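Local coordinates for WGR domain-containing protein (Bacteroides fragilis, PDB 2RA8), which is of unknown function but joins a WGR domain to an array of leucine-rich repeats, a build consistent with binding other macromolecules, at residues Asp126-Ile131 with Glu160-Ser165; Leu144-Ile149 with Ser165-Ala170. All coordinates share one frame; numbering follows the deposited sequence.

Interaction 1. Residues Asp126-Ile131 with Glu160-Ser165; sequences DIADGI and EQVDLS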
# COMPACT_ATOMS: atom_id res chain seq x y z
N ASP A 126 -28.65 4.70 7.13
CA ASP A 126 -28.79 6.15 7.23
C ASP A 126 -28.34 6.82 5.97
O ASP A 126 -28.95 7.79 5.50
CB ASP A 126 -27.97 6.70 8.39
CG ASP A 126 -28.67 6.58 9.72
OD1 ASP A 126 -29.25 5.51 9.99
OD2 ASP A 126 -28.63 7.55 10.50
N ILE A 127 -27.25 6.31 5.41
CA ILE A 127 -26.68 6.85 4.19
C ILE A 127 -27.60 6.57 3.02
O ILE A 127 -27.94 7.47 2.25
CB ILE A 127 -25.29 6.23 3.93
CG1 ILE A 127 -24.45 6.26 5.23
CG2 ILE A 127 -24.60 6.96 2.80
CD1 ILE A 127 -24.23 7.66 5.80
N ALA A 128 -28.03 5.32 2.87
CA ALA A 128 -28.93 4.98 1.77
C ALA A 128 -30.21 5.78 1.88
O ALA A 128 -30.68 6.34 0.89
CB ALA A 128 -29.23 3.50 1.78
N ASP A 129 -30.79 5.83 3.08
CA ASP A 129 -32.03 6.56 3.32
C ASP A 129 -31.84 8.03 3.11
O ASP A 129 -32.68 8.69 2.47
CB ASP A 129 -32.52 6.32 4.75
CG ASP A 129 -33.11 4.93 4.94
OD1 ASP A 129 -32.54 3.95 4.41
OD2 ASP A 129 -34.15 4.81 5.64
N GLY A 130 -30.75 8.57 3.64
CA GLY A 130 -30.46 9.98 3.48
C GLY A 130 -30.40 10.38 2.02
O GLY A 130 -30.96 11.41 1.63
N ILE A 131 -29.72 9.58 1.20
CA ILE A 131 -29.61 9.90 -0.22
C ILE A 131 -30.97 9.82 -0.89
O ILE A 131 -31.36 10.73 -1.62
CB ILE A 131 -28.61 8.94 -0.94
CG1 ILE A 131 -27.17 9.28 -0.52
CG2 ILE A 131 -28.77 9.05 -2.45
CD1 ILE A 131 -26.13 8.22 -0.93
N GLU A 160 -21.21 -3.93 6.45
CA GLU A 160 -22.65 -4.17 6.44
C GLU A 160 -23.38 -3.28 5.46
O GLU A 160 -23.62 -2.10 5.73
CB GLU A 160 -23.25 -3.97 7.84
CG GLU A 160 -22.71 -4.94 8.89
CD GLU A 160 -22.76 -6.38 8.42
OE1 GLU A 160 -23.83 -6.81 7.94
OE2 GLU A 160 -21.73 -7.08 8.53
N GLN A 161 -23.76 -3.86 4.33
CA GLN A 161 -24.47 -3.12 3.30
C GLN A 161 -25.97 -3.21 3.48
O GLN A 161 -26.46 -3.78 4.45
CB GLN A 161 -24.07 -3.65 1.92
CG GLN A 161 -22.57 -3.61 1.65
CD GLN A 161 -22.04 -2.19 1.46
OE1 GLN A 161 -22.57 -1.25 2.04
NE2 GLN A 161 -20.98 -2.05 0.67
N VAL A 162 -26.71 -2.62 2.54
CA VAL A 162 -28.16 -2.64 2.57
C VAL A 162 -28.61 -2.71 1.13
O VAL A 162 -27.78 -2.83 0.23
CB VAL A 162 -28.74 -1.35 3.18
CG1 VAL A 162 -28.35 -1.24 4.65
CG2 VAL A 162 -28.23 -0.14 2.41
N ASP A 163 -29.91 -2.67 0.89
CA ASP A 163 -30.39 -2.69 -0.48
C ASP A 163 -30.05 -1.33 -1.06
O ASP A 163 -30.54 -0.31 -0.60
CB ASP A 163 -31.90 -2.91 -0.50
CG ASP A 163 -32.50 -2.74 -1.88
OD1 ASP A 163 -31.79 -2.95 -2.88
OD2 ASP A 163 -33.70 -2.42 -1.96
N LEU A 164 -29.17 -1.30 -2.06
CA LEU A 164 -28.79 -0.01 -2.65
C LEU A 164 -29.58 0.33 -3.89
O LEU A 164 -29.31 1.33 -4.54
CB LEU A 164 -27.29 0.02 -2.99
CG LEU A 164 -26.26 -0.06 -1.84
CD1 LEU A 164 -24.85 0.13 -2.42
CD2 LEU A 164 -26.55 1.00 -0.80
N SER A 165 -30.56 -0.49 -4.25
CA SER A 165 -31.34 -0.18 -5.45
C SER A 165 -31.98 1.19 -5.38
O SER A 165 -32.06 1.90 -6.38
CB SER A 165 -32.41 -1.24 -5.69
OG SER A 165 -33.11 -0.97 -6.90

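Interaction 2. Residues Leu144-Ile149 with Ser165-Ala170; sequences LFWGDI and SPVLDA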
# COMPACT_ATOMS: atom_id res chain seq x y z
N LEU A 144 -19.97 6.65 -8.37
CA LEU A 144 -20.20 6.32 -6.98
C LEU A 144 -19.35 5.16 -6.53
O LEU A 144 -19.38 4.08 -7.13
CB LEU A 144 -21.68 5.96 -6.75
CG LEU A 144 -22.03 5.36 -5.38
CD1 LEU A 144 -21.72 6.37 -4.27
CD2 LEU A 144 -23.51 4.97 -5.35
N PHE A 145 -18.57 5.37 -5.48
CA PHE A 145 -17.72 4.32 -4.91
C PHE A 145 -18.27 4.17 -3.53
O PHE A 145 -17.98 4.97 -2.65
CB PHE A 145 -16.24 4.77 -4.86
CG PHE A 145 -15.29 3.75 -4.27
CD1 PHE A 145 -15.72 2.47 -3.91
CD2 PHE A 145 -13.96 4.08 -4.07
CE1 PHE A 145 -14.82 1.54 -3.35
CE2 PHE A 145 -13.05 3.16 -3.52
CZ PHE A 145 -13.48 1.90 -3.16
N TRP A 146 -19.10 3.14 -3.36
CA TRP A 146 -19.77 2.86 -2.09
C TRP A 146 -19.06 1.82 -1.25
O TRP A 146 -18.93 0.67 -1.66
CB TRP A 146 -21.21 2.38 -2.41
CG TRP A 146 -22.09 2.23 -1.20
CD1 TRP A 146 -22.08 1.21 -0.29
CD2 TRP A 146 -23.09 3.16 -0.76
NE1 TRP A 146 -23.01 1.44 0.69
CE2 TRP A 146 -23.64 2.62 0.43
CE3 TRP A 146 -23.56 4.38 -1.25
CZ2 TRP A 146 -24.66 3.28 1.14
CZ3 TRP A 146 -24.58 5.03 -0.55
CH2 TRP A 146 -25.11 4.48 0.63
N GLY A 147 -18.61 2.22 -0.06
CA GLY A 147 -17.94 1.27 0.83
C GLY A 147 -16.42 1.28 0.82
O GLY A 147 -15.79 0.24 0.99
N ASP A 148 -15.81 2.45 0.62
CA ASP A 148 -14.36 2.53 0.59
C ASP A 148 -13.84 2.47 2.01
O ASP A 148 -13.41 3.47 2.59
CB ASP A 148 -13.93 3.82 -0.10
CG ASP A 148 -12.42 3.91 -0.28
OD1 ASP A 148 -11.76 2.86 -0.34
OD2 ASP A 148 -11.90 5.04 -0.40
N ILE A 149 -13.91 1.25 2.56
CA ILE A 149 -13.50 0.92 3.92
C ILE A 149 -12.24 0.08 3.88
O ILE A 149 -12.27 -1.05 3.38
CB ILE A 149 -14.58 0.08 4.64
CG1 ILE A 149 -15.97 0.65 4.36
CG2 ILE A 149 -14.25 -0.03 6.12
CD1 ILE A 149 -16.14 2.08 4.73
N SER A 165 -30.56 -0.49 -4.25
CA SER A 165 -31.34 -0.18 -5.45
C SER A 165 -31.98 1.19 -5.38
O SER A 165 -32.06 1.90 -6.38
CB SER A 165 -32.41 -1.24 -5.69
OG SER A 165 -33.11 -0.97 -6.90
N PRO A 166 -32.46 1.60 -4.19
CA PRO A 166 -33.07 2.93 -4.12
C PRO A 166 -32.08 4.05 -4.29
O PRO A 166 -32.43 5.13 -4.79
CB PRO A 166 -33.71 2.94 -2.73
CG PRO A 166 -34.06 1.50 -2.52
CD PRO A 166 -32.81 0.80 -3.00
N VAL A 167 -30.84 3.81 -3.88
CA VAL A 167 -29.78 4.80 -4.01
C VAL A 167 -29.41 4.94 -5.46
O VAL A 167 -29.22 6.06 -5.96
CB VAL A 167 -28.53 4.40 -3.19
CG1 VAL A 167 -27.37 5.34 -3.49
CG2 VAL A 167 -28.87 4.46 -1.70
N LEU A 168 -29.30 3.82 -6.17
CA LEU A 168 -28.97 3.86 -7.58
C LEU A 168 -30.11 4.52 -8.35
O LEU A 168 -29.88 5.19 -9.35
CB LEU A 168 -28.73 2.44 -8.12
CG LEU A 168 -27.58 1.66 -7.42
CD1 LEU A 168 -27.46 0.29 -8.06
CD2 LEU A 168 -26.26 2.42 -7.54
N ASP A 169 -31.35 4.35 -7.87
CA ASP A 169 -32.50 4.97 -8.54
C ASP A 169 -32.49 6.47 -8.40
O ASP A 169 -32.99 7.18 -9.27
CB ASP A 169 -33.83 4.42 -7.99
CG ASP A 169 -34.04 2.94 -8.30
OD1 ASP A 169 -33.32 2.39 -9.17
OD2 ASP A 169 -34.93 2.33 -7.67
N ALA A 170 -31.92 6.97 -7.30
CA ALA A 170 -31.82 8.41 -7.03
C ALA A 170 -30.65 9.06 -7.79
O ALA A 170 -30.48 10.28 -7.76
CB ALA A 170 -31.67 8.66 -5.52

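Interaction 1. Residues Asp126-Ile131 with Glu160-Ser165
Where A128 on helix 125-132 faces L164, the backbones come no closer than 6.7 Å between their CA atoms, and no hydrogen bond spans the gap between the helix and segment 160-165. What joins them is one methyl group and its two apolar neighbours. The CB of A128 points at the loop and meets CG2 of V162 at 3.8 Å; the same carbon has CD2 of L164 at 4.5 Å, a looser approach. V162 carries this branch between its own backbone N and carbonyl carbon (chi1 -65°), and from there CG2 reaches the alanine methyl. L164 arrives differently: its CA-CB bond runs across the contact rather than into it, and its CD2 branch, the one not anti to CA, comes nearest the helix methyl. In the leucine-rich-repeat domain, this packing links a helix on one flank of the parallel sheet to the loop that leads from strand 143-146 into the next helix. On helix 125-132, I127 and I131, both buried, touch M97 of helix 96-102. D163, just ahead of helix 165-169, makes a capping bond to the start of that helix: its OD1 accepts the backbone N-H of S165 at 3.1 Å, a fairly straight bond (162°) that comes from well above the carboxylate plane, 62° out of it. Backbone bonds from Q161 to N183 and from L164 to S186 tie the loop to the following loop region.

Interaction 2. Residues Leu144-Ile149 with Ser165-Ala170
The beta-alpha-beta unit of strand 143-146, helix 165-169 and strand 176-180 has its first two elements packed here, L144 and W146 of the strand meeting V167 and L168 of the helix. The axes of segment 144-146 and helix 165-169 pass 11.9 Å apart and run nearly antiparallel, at 162°, so the short helix lies back along the strand it follows. Even the closest pair of CA atoms, those of L144 and L168, is 9.1 Å apart, and long side chains must bridge the layers. CG1 of V167 is shared by both strand residues: it stands 4.3 Å from CD2 of L144 and 4.1 Å from CZ3 of W146, approaching the indole at a slant. With CG1 anti to the backbone N (chi1 172°), V167 sends this branch toward the strand. The same leucine methyl, L144 CD2, also has CD2 of L168 at 4.3 Å, a methyl-to-methyl meeting made by the CD2 branch of L168, the one not anti to CA, on a side chain that starts out across the contact. Units of this kind recur, though not after every strand, in the parallel sheet of the leucine-rich-repeat domain, with strand 143-146 bonded through its backbone to strands 111-114 and 176-180. L144 and W146 alternate with F145, whose ring turns away from the helix, takes CB of D148 over one face, 3.5 Å above its plane and displaced toward the rim, and forms a cation-pi pair with K178. The helix has a polar side as well, on which D169 makes salt bridges with K190 and R192. After the strand, G147 takes a positive phi (98°) that turns the chain into the inverse gamma turn centred on D148.

Interactions 1 and 2 are adjoining parts of one apolar packing region, their centres about 7 Å apart. S165 belongs to both, closing the loop of interaction 1 and opening the helix of interaction 2. W146 is the main go-between: its CH2 lies 3.3 Å from CG2 of I127, its CZ2 lies 3.5 Å from CD2 of L164, and its NE1 makes a probable, weak hydrogen bond of 3.0 Å with OE1 of Q161. The two neighbouring helices also touch directly, with CG2 of V167 3.5 Å from CA of A128. CG1 of V167 faces the strand and CG2 packs on A128, while I131 also touches V167, joining helix 125-132 and helix 165-169 to the sheet.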